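Local atomic coordinates of mandelate racemase/muconate lactonizing protein (Thermobispora bispora, PDB entry 3VC5), a protein that probably dehydrates D-glucarate to 5-dehydro-4-deoxy-D-glucarate, with magnesium as cofactor, as an enolase-superfamily enzyme of the mandelate racemase/muconate lactonizing family. Residues M337-H342 with C364-P369; Y164-F169 with Y203-I208; L67-G72 with S341-S346; F35-L40 with P369-Q374; A349-A354 with G387-P392. One frame throughout, in Å; residues are numbered along the deposited sequence.

All five contacts are largely buried, but they differ in chemistry. Interaction 1 lies nearest the centre of the chain, at the mouth of the barrel, and is rich in polar side chains and histidines. Interaction 2 belongs to the barrel wall and combines one backbone bond with a phenyl ring and aliphatic packing. Interactions 3 and 4 join the N-terminal domain to the barrel domain: one through a glutamate that grips backbone amides, the other through two glutamines. R36 in interaction 4 is exposed. Interaction 5 is apolar and away from the annotated sites. Interactions 3 and 5 use the same helix, 344-355, and interactions 1 and 3 share S341 and H342.

Interaction 1. Residues M337-H342 with C364-P369; sequences MHSNSH and CDTHTP. With PO4 (phosphate ion), chain B.
At the C-terminal mouth of the barrel, the loop that follows strand 334-337 runs beside 364-369, and M337 meets C364 where they start. CB of M337 lies 3.6 Å from SG of C364. The backbone N of D365 then donates to O of M337 at 3.0 Å. Further along, S339 and H367 pair through their side chains. With chi1 at 173°, OG of S339 lies opposite its own backbone N and comes to the edge of the H367 ring, in its plane, 2.8 Å from ND1. The backbone N of S341 lies over one face of this ring, offset toward the rim. NE2 of H367 donates to O2 of the phosphate at 2.7 Å. This is the active-site end of the enolase-superfamily barrel. H338, a predicted proton acceptor, points away from 364-369 and bonds to D311. K211, N42, H47 and R421 also hold the phosphate. An alanine in place of H367 would probably leave OG of S339 and O2 of the phosphate without this shared partner and remove the ring that packs on the backbone of S341. A water joins N of S339 to OD2 of D365, whose carboxylate also bonds to S165 and forms salt bridges to K209 and R237. Beyond the site, NE2 of H342 meets OG1 of T366 at 2.7 Å, near the imidazole plane. OG1 of T366 is also hydrogen-bonded to OG1 of T368.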
# COMPACT_ATOMS: atom_id res chain seq x y z
N MET A 337 1.27 4.40 -16.44
CA MET A 337 0.33 3.28 -16.49
C MET A 337 0.35 2.67 -17.88
O MET A 337 0.21 3.38 -18.87
CB MET A 337 -1.11 3.77 -16.19
CG MET A 337 -2.12 2.63 -16.02
SD MET A 337 -3.79 3.17 -15.56
CE MET A 337 -3.49 3.83 -13.91
N HIS A 338 0.50 1.35 -17.93
CA HIS A 338 0.50 0.57 -19.15
C HIS A 338 -0.95 0.22 -19.54
O HIS A 338 -1.82 -0.01 -18.66
CB HIS A 338 1.33 -0.71 -18.93
CG HIS A 338 1.10 -1.79 -19.95
ND1 HIS A 338 0.14 -2.78 -19.80
CD2 HIS A 338 1.72 -2.04 -21.14
CE1 HIS A 338 0.18 -3.59 -20.86
NE2 HIS A 338 1.13 -3.15 -21.69
N SER A 339 -1.16 0.11 -20.85
CA SER A 339 -2.46 -0.24 -21.41
C SER A 339 -2.34 -1.49 -22.31
O SER A 339 -1.29 -1.70 -22.95
CB SER A 339 -3.01 0.97 -22.19
OG SER A 339 -4.19 0.62 -22.89
N ASN A 340 -3.41 -2.30 -22.38
CA ASN A 340 -3.63 -3.22 -23.50
C ASN A 340 -5.00 -2.85 -24.11
O ASN A 340 -5.84 -2.19 -23.43
CB ASN A 340 -3.71 -4.68 -23.05
CG ASN A 340 -2.35 -5.29 -22.80
OD1 ASN A 340 -2.05 -5.64 -21.66
ND2 ASN A 340 -1.54 -5.46 -23.85
N SER A 341 -5.26 -3.27 -25.35
CA SER A 341 -6.55 -2.97 -26.00
C SER A 341 -7.67 -3.25 -25.01
O SER A 341 -7.74 -4.37 -24.48
CB SER A 341 -6.73 -3.91 -27.18
OG SER A 341 -5.64 -3.76 -28.07
N HIS A 342 -8.57 -2.28 -24.80
CA HIS A 342 -9.51 -2.43 -23.68
C HIS A 342 -10.76 -1.60 -23.90
O HIS A 342 -10.83 -0.74 -24.80
CB HIS A 342 -8.83 -1.99 -22.35
CG HIS A 342 -8.55 -0.52 -22.27
ND1 HIS A 342 -9.54 0.40 -21.96
CD2 HIS A 342 -7.43 0.21 -22.53
CE1 HIS A 342 -9.03 1.62 -21.99
NE2 HIS A 342 -7.76 1.54 -22.34
N CYS A 364 -1.29 8.61 -18.30
CA CYS A 364 -1.48 7.18 -18.47
C CYS A 364 -1.62 6.81 -19.93
O CYS A 364 -2.12 7.60 -20.75
CB CYS A 364 -2.76 6.69 -17.75
SG CYS A 364 -2.79 6.94 -15.96
N ASP A 365 -1.24 5.57 -20.27
CA ASP A 365 -1.45 5.08 -21.63
C ASP A 365 -2.88 4.57 -21.79
O ASP A 365 -3.47 4.09 -20.83
CB ASP A 365 -0.48 3.95 -21.96
CG ASP A 365 0.95 4.45 -22.12
OD1 ASP A 365 1.16 5.67 -22.26
OD2 ASP A 365 1.86 3.60 -22.02
N THR A 366 -3.43 4.70 -23.00
CA THR A 366 -4.66 3.99 -23.34
C THR A 366 -4.72 3.68 -24.84
O THR A 366 -4.22 4.47 -25.67
CB THR A 366 -5.94 4.79 -22.95
OG1 THR A 366 -7.09 3.99 -23.26
CG2 THR A 366 -6.01 6.16 -23.61
N HIS A 367 -5.29 2.53 -25.19
CA HIS A 367 -5.55 2.17 -26.59
C HIS A 367 -6.88 2.73 -27.08
O HIS A 367 -7.26 2.51 -28.22
CB HIS A 367 -5.55 0.66 -26.77
CG HIS A 367 -4.19 0.02 -26.68
ND1 HIS A 367 -3.51 -0.14 -25.49
CD2 HIS A 367 -3.39 -0.49 -27.64
CE1 HIS A 367 -2.35 -0.75 -25.73
NE2 HIS A 367 -2.26 -0.98 -27.03
N THR A 368 -7.59 3.44 -26.22
CA THR A 368 -8.97 3.84 -26.53
C THR A 368 -9.22 4.31 -27.98
O THR A 368 -10.13 3.82 -28.62
CB THR A 368 -9.50 4.87 -25.51
OG1 THR A 368 -9.62 4.26 -24.21
CG2 THR A 368 -10.86 5.44 -25.96
N PRO A 369 -8.39 5.23 -28.52
CA PRO A 369 -8.75 5.75 -29.87
C PRO A 369 -8.86 4.62 -30.92
O PRO A 369 -9.67 4.69 -31.85
CB PRO A 369 -7.57 6.66 -30.21
CG PRO A 369 -7.07 7.12 -28.83
CD PRO A 369 -7.18 5.89 -27.97
P PO4 B . 0.57 -3.71 -27.34
O1 PO4 B . 1.16 -3.96 -28.67
O2 PO4 B . -0.81 -3.16 -27.61
O3 PO4 B . 0.45 -4.95 -26.56
O4 PO4 B . 1.41 -2.76 -26.64
O HOH W 1 1.14 0.95 -22.35

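Interaction 2. Residues Y164-F169 with Y203-I208; sequences YSAYLF and YGFRSI
The F205 ring lies against the backbone of 164-166 and presents one face to it. O of S165 sits 3.5 Å above that face, offset toward the rim, while CB of Y203 lies over the opposite face, also toward the rim. F205 CG is turned away from its own carbonyl carbon (chi1 -62°), and the ring reaches across to A166. There CD2 of F205 touches CB of A166 at 3.4 Å. At the other side of the ring, CE1 packs against CB of Y164 at 4.0 Å. Next to the ring the two chains start to run as parallel strands. N of A166 donates to O of S207 at 2.9 Å and 172°, nearly straight, and A166 pairs with I208. These are neighbouring strands of the barrel sheet, 161-169 and 208-211, and helix 189-203 lies between them in sequence. This is a right-handed beta-alpha-beta crossover of the kind that builds the barrel. G204, the first residue past that helix, has positive phi. Beyond the bridge, the side chains of L168 and I208 cross at a slant, with CD1 of L168 3.5 Å from CG2 of I208. At the opposite end a water spans O of Y164 and N of R206.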
# COMPACT_ATOMS: atom_id res chain seq x y z
N TYR A 164 -4.16 11.33 -20.29
CA TYR A 164 -3.75 10.18 -21.08
C TYR A 164 -2.86 10.65 -22.22
O TYR A 164 -2.98 11.78 -22.70
CB TYR A 164 -4.97 9.38 -21.62
CG TYR A 164 -5.67 8.55 -20.56
CD1 TYR A 164 -5.31 7.21 -20.33
CD2 TYR A 164 -6.65 9.12 -19.76
CE1 TYR A 164 -5.93 6.46 -19.33
CE2 TYR A 164 -7.28 8.39 -18.78
CZ TYR A 164 -6.90 7.05 -18.55
OH TYR A 164 -7.53 6.33 -17.58
N SER A 165 -2.00 9.76 -22.69
CA SER A 165 -1.14 9.99 -23.86
C SER A 165 -1.81 9.54 -25.15
O SER A 165 -2.74 8.70 -25.15
CB SER A 165 0.19 9.24 -23.69
OG SER A 165 -0.06 7.84 -23.61
N ALA A 166 -1.34 10.11 -26.26
CA ALA A 166 -1.66 9.63 -27.58
C ALA A 166 -0.76 8.43 -27.87
O ALA A 166 0.47 8.58 -27.94
CB ALA A 166 -1.37 10.74 -28.61
N TYR A 167 -1.36 7.26 -28.04
CA TYR A 167 -0.62 6.00 -28.22
C TYR A 167 -0.46 5.76 -29.72
O TYR A 167 -1.35 5.24 -30.38
CB TYR A 167 -1.34 4.82 -27.57
CG TYR A 167 -0.41 3.72 -27.08
CD1 TYR A 167 0.80 3.45 -27.72
CD2 TYR A 167 -0.78 2.92 -26.00
CE1 TYR A 167 1.65 2.44 -27.26
CE2 TYR A 167 0.08 1.90 -25.52
CZ TYR A 167 1.27 1.66 -26.16
OH TYR A 167 2.16 0.67 -25.69
N LEU A 168 0.65 6.22 -30.27
CA LEU A 168 0.90 6.10 -31.70
C LEU A 168 1.56 4.77 -32.04
O LEU A 168 2.45 4.25 -31.28
CB LEU A 168 1.78 7.25 -32.19
CG LEU A 168 1.43 8.68 -31.77
CD1 LEU A 168 2.39 9.71 -32.40
CD2 LEU A 168 -0.04 9.02 -32.15
N PHE A 169 1.19 4.26 -33.20
CA PHE A 169 1.74 3.03 -33.73
C PHE A 169 2.04 3.19 -35.20
O PHE A 169 1.24 3.79 -35.93
CB PHE A 169 0.71 1.90 -33.67
CG PHE A 169 0.44 1.37 -32.28
CD1 PHE A 169 -0.42 2.03 -31.41
CD2 PHE A 169 1.02 0.17 -31.86
CE1 PHE A 169 -0.70 1.52 -30.12
CE2 PHE A 169 0.76 -0.35 -30.56
CZ PHE A 169 -0.08 0.32 -29.70
N TYR A 203 -8.94 13.87 -29.46
CA TYR A 203 -8.97 13.59 -28.02
C TYR A 203 -8.30 14.68 -27.15
O TYR A 203 -8.56 14.77 -25.95
CB TYR A 203 -8.30 12.23 -27.73
CG TYR A 203 -9.08 11.04 -28.27
CD1 TYR A 203 -10.03 10.39 -27.46
CD2 TYR A 203 -8.94 10.62 -29.61
CE1 TYR A 203 -10.79 9.32 -27.94
CE2 TYR A 203 -9.72 9.54 -30.11
CZ TYR A 203 -10.64 8.91 -29.27
OH TYR A 203 -11.41 7.85 -29.73
N GLY A 204 -7.41 15.47 -27.76
CA GLY A 204 -6.74 16.56 -27.03
C GLY A 204 -5.52 16.13 -26.20
O GLY A 204 -5.09 16.86 -25.30
N PHE A 205 -4.99 14.95 -26.50
CA PHE A 205 -3.83 14.41 -25.75
C PHE A 205 -2.71 15.44 -25.67
O PHE A 205 -2.38 16.11 -26.66
CB PHE A 205 -3.29 13.16 -26.45
CG PHE A 205 -4.28 12.02 -26.51
CD1 PHE A 205 -4.92 11.57 -25.34
CD2 PHE A 205 -4.61 11.42 -27.73
CE1 PHE A 205 -5.85 10.51 -25.38
CE2 PHE A 205 -5.53 10.33 -27.78
CZ PHE A 205 -6.15 9.88 -26.59
N ARG A 206 -2.11 15.55 -24.48
CA ARG A 206 -1.03 16.51 -24.25
C ARG A 206 0.34 15.84 -24.01
O ARG A 206 1.31 16.50 -23.61
CB ARG A 206 -1.40 17.43 -23.07
CG ARG A 206 -2.66 18.30 -23.35
CD ARG A 206 -3.02 19.14 -22.15
NE ARG A 206 -4.04 20.13 -22.48
CZ ARG A 206 -4.45 21.08 -21.64
NH1 ARG A 206 -3.93 21.15 -20.42
NH2 ARG A 206 -5.37 21.95 -22.01
N SER A 207 0.39 14.52 -24.25
CA SER A 207 1.59 13.70 -24.15
C SER A 207 1.48 12.72 -25.32
O SER A 207 0.36 12.38 -25.75
CB SER A 207 1.61 12.87 -22.84
OG SER A 207 2.06 13.62 -21.74
N ILE A 208 2.62 12.28 -25.83
CA ILE A 208 2.68 11.39 -27.00
C ILE A 208 3.61 10.22 -26.74
O ILE A 208 4.71 10.42 -26.22
CB ILE A 208 3.20 12.16 -28.23
CG1 ILE A 208 2.22 13.28 -28.62
CG2 ILE A 208 3.40 11.21 -29.40
CD1 ILE A 208 2.81 14.22 -29.69
O HOH W 2 -2.97 14.37 -22.06

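Interaction 3. Residues L67-G72 with S341-S346; sequences LGETYG and SHLGIS
E69 reaches from strand 65-71 into the turn that begins helix 344-355, and accepts from the backbone N of L343 and of S346. CB of H342 lies 3.6 Å from OE2 of E69. ND1 of H342 donates to O of L343 at 2.9 Å with the oxygen in the ring plane, while its NE2 bonds to T366. The backbone N of L343 donates to OE2 of E69 at 2.7 Å, on the syn lone pair of that oxygen. L343 is the N-cap residue of the helix. The carboxylate therefore sits at the helix N-terminus, where the amides of the first turn and the helix dipole would tend to favour its negative charge. It joins the N-terminal domain, whose antiparallel sheet contains strand 65-71, to the barrel domain. I345 comes next and packs apolarly. Its CG2 rests on the backbone of G68, and its CD1 is 3.9 Å from CB of L67, the two side chains crossing at about a right angle. S346 completes the grip. Its backbone N donates to OE1 of E69 at 2.9 Å, coming from above the carboxylate plane. With chi1 at 176° and the chain extended beyond CG, E69 spans the gap to both amides. R53 forms a salt bridge with OE2 of E69 and also bonds to OG of S346, which has H313 as a further partner.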
# COMPACT_ATOMS: atom_id res chain seq x y z
N LEU A 67 -18.92 -4.44 -12.21
CA LEU A 67 -18.27 -4.83 -13.46
C LEU A 67 -16.75 -4.93 -13.33
O LEU A 67 -16.10 -4.10 -12.66
CB LEU A 67 -18.58 -3.83 -14.57
CG LEU A 67 -20.07 -3.75 -14.93
CD1 LEU A 67 -20.27 -2.58 -15.90
CD2 LEU A 67 -20.58 -5.07 -15.53
N GLY A 68 -16.18 -5.92 -14.00
CA GLY A 68 -14.72 -6.02 -14.15
C GLY A 68 -14.41 -6.41 -15.58
O GLY A 68 -15.29 -6.86 -16.32
N GLU A 69 -13.17 -6.21 -15.98
CA GLU A 69 -12.74 -6.46 -17.36
C GLU A 69 -11.31 -6.97 -17.34
O GLU A 69 -10.46 -6.41 -16.66
CB GLU A 69 -12.89 -5.19 -18.21
CG GLU A 69 -12.36 -5.36 -19.64
CD GLU A 69 -12.38 -4.08 -20.45
OE1 GLU A 69 -13.14 -3.12 -20.14
OE2 GLU A 69 -11.61 -4.03 -21.45
N THR A 70 -11.05 -8.03 -18.09
CA THR A 70 -9.73 -8.64 -18.08
C THR A 70 -9.44 -9.24 -19.47
O THR A 70 -10.21 -9.02 -20.42
CB THR A 70 -9.61 -9.67 -16.96
OG1 THR A 70 -8.26 -10.15 -16.88
CG2 THR A 70 -10.58 -10.84 -17.14
N TYR A 71 -8.34 -9.96 -19.61
CA TYR A 71 -7.89 -10.53 -20.89
C TYR A 71 -8.86 -11.59 -21.37
O TYR A 71 -9.58 -12.20 -20.54
CB TYR A 71 -6.53 -11.20 -20.69
CG TYR A 71 -5.57 -10.25 -20.05
CD1 TYR A 71 -5.07 -9.14 -20.74
CD2 TYR A 71 -5.15 -10.45 -18.74
CE1 TYR A 71 -4.21 -8.23 -20.12
CE2 TYR A 71 -4.25 -9.57 -18.13
CZ TYR A 71 -3.78 -8.48 -18.83
OH TYR A 71 -2.91 -7.63 -18.21
N GLY A 72 -8.89 -11.81 -22.69
CA GLY A 72 -9.77 -12.82 -23.30
C GLY A 72 -9.09 -14.10 -23.75
O GLY A 72 -9.77 -15.02 -24.24
N SER A 341 -5.26 -3.27 -25.35
CA SER A 341 -6.55 -2.97 -26.00
C SER A 341 -7.67 -3.25 -25.01
O SER A 341 -7.74 -4.37 -24.48
CB SER A 341 -6.73 -3.91 -27.18
OG SER A 341 -5.64 -3.76 -28.07
N HIS A 342 -8.57 -2.28 -24.80
CA HIS A 342 -9.51 -2.43 -23.68
C HIS A 342 -10.76 -1.60 -23.90
O HIS A 342 -10.83 -0.74 -24.80
CB HIS A 342 -8.83 -1.99 -22.35
CG HIS A 342 -8.55 -0.52 -22.27
ND1 HIS A 342 -9.54 0.40 -21.96
CD2 HIS A 342 -7.43 0.21 -22.53
CE1 HIS A 342 -9.03 1.62 -21.99
NE2 HIS A 342 -7.76 1.54 -22.34
N LEU A 343 -11.77 -1.86 -23.07
CA LEU A 343 -13.06 -1.19 -23.19
C LEU A 343 -13.31 -0.25 -22.00
O LEU A 343 -12.37 0.13 -21.27
CB LEU A 343 -14.16 -2.26 -23.34
CG LEU A 343 -13.94 -3.20 -24.52
CD1 LEU A 343 -15.06 -4.24 -24.52
CD2 LEU A 343 -13.92 -2.42 -25.84
N GLY A 344 -14.56 0.17 -21.82
CA GLY A 344 -14.86 1.24 -20.89
C GLY A 344 -14.85 0.84 -19.41
O GLY A 344 -14.72 1.69 -18.54
N ILE A 345 -15.01 -0.45 -19.12
CA ILE A 345 -14.93 -0.90 -17.72
C ILE A 345 -13.48 -0.71 -17.27
O ILE A 345 -13.22 -0.09 -16.23
CB ILE A 345 -15.39 -2.35 -17.57
CG1 ILE A 345 -16.90 -2.43 -17.88
CG2 ILE A 345 -15.03 -2.90 -16.15
CD1 ILE A 345 -17.34 -3.87 -18.22
N SER A 346 -12.55 -1.20 -18.08
CA SER A 346 -11.11 -0.99 -17.81
C SER A 346 -10.79 0.50 -17.78
O SER A 346 -10.06 0.96 -16.90
CB SER A 346 -10.24 -1.68 -18.86
OG SER A 346 -10.21 -3.06 -18.58

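Interaction 4. Residues F35-L40 with P369-Q374; sequences FRDPPL and PWQDGQ
The backbone O of R36 accepts from two glutamine side chains, NE2 of Q374 at 2.9 Å and NE2 of Q371 at 3.0 Å. The Q374 amide also takes N of R36 on OE1 at 2.9 Å, in the carbonyl plane, and so pairs with both backbone polar atoms of R36. Its NE2 bonds to O of Q371 as well, across the type I' turn 371-374. OE1 of Q374 lies 3.4 Å above the centre of the R36 guanidinium, and the two planes are stacked 23° apart. The second hydrogen of Q371 NE2 goes to OD1 of D37 at 3.0 Å, from above the carboxylate; OD2 of D37 is held by H47. CG of Q371 touches CE1 of F35. Further on, L40 CD2 makes a CH-pi contact over the six-membered ring of W370. Each NE2 has two acceptors, which sets which way round each amide lies; the bonds join the end of strand 25-36 to the turn of the barrel domain.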
# COMPACT_ATOMS: atom_id res chain seq x y z
N PHE A 35 -13.57 -7.62 -30.30
CA PHE A 35 -13.90 -6.36 -30.98
C PHE A 35 -12.78 -6.03 -31.98
O PHE A 35 -11.70 -6.62 -31.91
CB PHE A 35 -14.13 -5.24 -29.97
CG PHE A 35 -13.07 -5.16 -28.91
CD1 PHE A 35 -11.89 -4.42 -29.14
CD2 PHE A 35 -13.27 -5.78 -27.66
CE1 PHE A 35 -10.87 -4.36 -28.14
CE2 PHE A 35 -12.29 -5.72 -26.67
CZ PHE A 35 -11.09 -5.00 -26.91
N ARG A 36 -13.06 -5.14 -32.93
CA ARG A 36 -12.15 -4.88 -34.04
C ARG A 36 -10.95 -4.08 -33.58
O ARG A 36 -11.08 -3.17 -32.72
CB ARG A 36 -12.89 -4.09 -35.14
CG ARG A 36 -14.00 -4.91 -35.78
CD ARG A 36 -14.78 -4.12 -36.83
NE ARG A 36 -15.22 -2.81 -36.32
CZ ARG A 36 -16.35 -2.60 -35.64
NH1 ARG A 36 -17.19 -3.61 -35.39
NH2 ARG A 36 -16.65 -1.37 -35.21
N ASP A 37 -9.78 -4.40 -34.14
CA ASP A 37 -8.55 -3.70 -33.80
C ASP A 37 -7.79 -3.49 -35.11
O ASP A 37 -7.72 -4.41 -35.92
CB ASP A 37 -7.69 -4.62 -32.91
CG ASP A 37 -6.64 -3.86 -32.10
OD1 ASP A 37 -6.78 -2.65 -31.90
OD2 ASP A 37 -5.68 -4.51 -31.62
N PRO A 38 -7.20 -2.30 -35.32
CA PRO A 38 -6.39 -2.09 -36.55
C PRO A 38 -5.07 -2.87 -36.52
O PRO A 38 -4.71 -3.45 -35.48
CB PRO A 38 -6.12 -0.58 -36.54
CG PRO A 38 -7.11 0.02 -35.58
CD PRO A 38 -7.32 -1.06 -34.53
N PRO A 39 -4.34 -2.89 -37.66
CA PRO A 39 -3.07 -3.64 -37.78
C PRO A 39 -1.90 -2.83 -37.19
O PRO A 39 -0.99 -2.37 -37.90
CB PRO A 39 -2.93 -3.85 -39.30
CG PRO A 39 -3.64 -2.67 -39.90
CD PRO A 39 -4.83 -2.43 -38.97
N LEU A 40 -1.94 -2.68 -35.87
CA LEU A 40 -0.93 -1.96 -35.13
C LEU A 40 0.33 -2.83 -35.00
O LEU A 40 0.28 -3.97 -34.54
CB LEU A 40 -1.49 -1.60 -33.75
CG LEU A 40 -2.84 -0.88 -33.75
CD1 LEU A 40 -3.30 -0.57 -32.29
CD2 LEU A 40 -2.83 0.38 -34.59
N PRO A 369 -8.39 5.23 -28.52
CA PRO A 369 -8.75 5.75 -29.87
C PRO A 369 -8.86 4.62 -30.92
O PRO A 369 -9.67 4.69 -31.85
CB PRO A 369 -7.57 6.66 -30.21
CG PRO A 369 -7.07 7.12 -28.83
CD PRO A 369 -7.18 5.89 -27.97
N TRP A 370 -8.03 3.58 -30.77
CA TRP A 370 -7.92 2.51 -31.77
C TRP A 370 -9.16 1.65 -31.81
O TRP A 370 -9.42 0.97 -32.81
CB TRP A 370 -6.68 1.63 -31.44
CG TRP A 370 -5.42 2.50 -31.57
CD1 TRP A 370 -4.55 2.83 -30.59
CD2 TRP A 370 -4.96 3.17 -32.77
NE1 TRP A 370 -3.56 3.66 -31.08
CE2 TRP A 370 -3.80 3.89 -32.41
CE3 TRP A 370 -5.42 3.25 -34.09
CZ2 TRP A 370 -3.07 4.65 -33.35
CZ3 TRP A 370 -4.71 4.00 -35.01
CH2 TRP A 370 -3.56 4.70 -34.64
N GLN A 371 -9.91 1.66 -30.69
CA GLN A 371 -11.14 0.87 -30.65
C GLN A 371 -12.31 1.63 -31.28
O GLN A 371 -13.40 1.09 -31.42
CB GLN A 371 -11.45 0.43 -29.22
CG GLN A 371 -10.97 -1.01 -28.95
CD GLN A 371 -9.54 -1.23 -29.43
OE1 GLN A 371 -8.58 -0.78 -28.76
NE2 GLN A 371 -9.38 -1.88 -30.60
N ASP A 372 -12.06 2.84 -31.69
CA ASP A 372 -13.02 3.64 -32.47
C ASP A 372 -14.47 3.59 -31.99
O ASP A 372 -15.38 3.43 -32.77
CB ASP A 372 -12.91 3.29 -33.93
CG ASP A 372 -13.24 4.45 -34.86
OD1 ASP A 372 -13.21 5.60 -34.46
OD2 ASP A 372 -13.60 4.15 -35.96
N GLY A 373 -14.65 3.76 -30.71
CA GLY A 373 -15.97 3.91 -30.10
C GLY A 373 -16.63 2.62 -29.69
O GLY A 373 -17.68 2.65 -29.05
N GLN A 374 -16.02 1.47 -30.01
CA GLN A 374 -16.61 0.18 -29.58
C GLN A 374 -16.62 0.11 -28.05
O GLN A 374 -15.61 0.41 -27.40
CB GLN A 374 -15.82 -1.02 -30.12
CG GLN A 374 -15.80 -1.13 -31.65
CD GLN A 374 -14.81 -2.14 -32.16
OE1 GLN A 374 -15.17 -3.26 -32.53
NE2 GLN A 374 -13.54 -1.75 -32.17
O HOH W 3 -11.13 -0.52 -34.36
O HOH W 4 -5.93 -1.51 -29.58

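Interaction 5. Residues A349-A354 with G387-P392; sequences AMTHLA and GAVPVP
T351 has chi1 at -61°, which puts CG2 opposite its backbone N and turns it, with OG1, toward V389. V389 in turn has CG1 opposite its own backbone N (chi1 176°). The two side chains cross at about a right angle, with OG1 of T351 3.8 Å from CG1 of V389. This packs helix 344-355 against strand 388-390, which runs antiparallel beside strand 161-169 of the barrel domain. CG2 of T351 also lies 3.7 Å from O of V389. The hydroxyl of T351 is hydrogen-bonded to OH of Y164 and to O of L347. A glycine in place of T351 would probably open a gap beside V389 and leave the Y164 hydroxyl without this partner. H352, the next residue along the helix, meets V391 and P392. Its ring is held from outside, with ND1 bonded to N of A151 and NE2 to O of L397. CE1 of H352 lies 3.7 Å from CG1 of V391, and NE2 of H352 lies 3.8 Å from CD of P392.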
# COMPACT_ATOMS: atom_id res chain seq x y z
N ALA A 349 -11.93 1.93 -14.51
CA ALA A 349 -11.07 1.45 -13.42
C ALA A 349 -9.70 2.16 -13.43
O ALA A 349 -9.21 2.60 -12.39
CB ALA A 349 -10.91 -0.03 -13.49
N MET A 350 -9.10 2.27 -14.62
CA MET A 350 -7.85 3.00 -14.80
C MET A 350 -7.95 4.41 -14.27
O MET A 350 -7.02 4.93 -13.63
CB MET A 350 -7.40 3.00 -16.27
CG MET A 350 -7.07 1.59 -16.79
SD MET A 350 -7.21 1.47 -18.61
CE MET A 350 -5.72 2.28 -19.13
N THR A 351 -9.07 5.04 -14.59
CA THR A 351 -9.26 6.44 -14.27
C THR A 351 -9.47 6.68 -12.77
O THR A 351 -8.87 7.59 -12.20
CB THR A 351 -10.42 7.01 -15.11
OG1 THR A 351 -10.07 6.89 -16.50
CG2 THR A 351 -10.71 8.48 -14.77
N HIS A 352 -10.29 5.85 -12.12
CA HIS A 352 -10.44 5.98 -10.67
C HIS A 352 -9.12 5.72 -9.96
O HIS A 352 -8.78 6.43 -9.00
CB HIS A 352 -11.53 5.01 -10.12
CG HIS A 352 -12.92 5.46 -10.42
ND1 HIS A 352 -13.62 6.30 -9.58
CD2 HIS A 352 -13.76 5.16 -11.45
CE1 HIS A 352 -14.83 6.53 -10.10
NE2 HIS A 352 -14.93 5.85 -11.23
N LEU A 353 -8.39 4.69 -10.41
CA LEU A 353 -7.11 4.38 -9.77
C LEU A 353 -6.15 5.57 -9.92
O LEU A 353 -5.56 6.06 -8.93
CB LEU A 353 -6.49 3.12 -10.40
CG LEU A 353 -5.04 2.80 -10.00
CD1 LEU A 353 -4.90 2.53 -8.48
CD2 LEU A 353 -4.55 1.60 -10.81
N ALA A 354 -5.96 6.05 -11.15
CA ALA A 354 -5.03 7.17 -11.34
C ALA A 354 -5.50 8.44 -10.61
O ALA A 354 -4.67 9.19 -10.07
CB ALA A 354 -4.84 7.46 -12.83
N GLY A 387 -7.49 15.90 -23.54
CA GLY A 387 -6.57 14.78 -23.34
C GLY A 387 -6.74 14.00 -22.06
O GLY A 387 -5.99 13.03 -21.81
N ALA A 388 -7.70 14.39 -21.23
CA ALA A 388 -7.87 13.79 -19.91
C ALA A 388 -9.31 13.28 -19.72
O ALA A 388 -10.26 13.83 -20.28
CB ALA A 388 -7.54 14.80 -18.83
N VAL A 389 -9.46 12.24 -18.92
CA VAL A 389 -10.79 11.70 -18.61
C VAL A 389 -11.22 12.20 -17.23
O VAL A 389 -10.60 11.88 -16.21
CB VAL A 389 -10.78 10.17 -18.62
CG1 VAL A 389 -12.16 9.61 -18.18
CG2 VAL A 389 -10.38 9.64 -20.00
N PRO A 390 -12.27 13.02 -17.19
CA PRO A 390 -12.76 13.42 -15.88
C PRO A 390 -13.26 12.20 -15.08
O PRO A 390 -13.86 11.28 -15.64
CB PRO A 390 -13.92 14.38 -16.23
CG PRO A 390 -13.65 14.87 -17.63
CD PRO A 390 -13.03 13.64 -18.30
N VAL A 391 -12.96 12.17 -13.78
CA VAL A 391 -13.47 11.07 -12.94
C VAL A 391 -14.99 11.01 -13.03
O VAL A 391 -15.67 12.02 -12.80
CB VAL A 391 -13.08 11.22 -11.47
CG1 VAL A 391 -13.66 10.04 -10.65
CG2 VAL A 391 -11.58 11.32 -11.31
N PRO A 392 -15.54 9.83 -13.34
CA PRO A 392 -17.01 9.76 -13.46
C PRO A 392 -17.68 10.17 -12.16
O PRO A 392 -17.10 10.01 -11.08
CB PRO A 392 -17.27 8.28 -13.76
CG PRO A 392 -16.01 7.81 -14.44
CD PRO A 392 -14.88 8.60 -13.81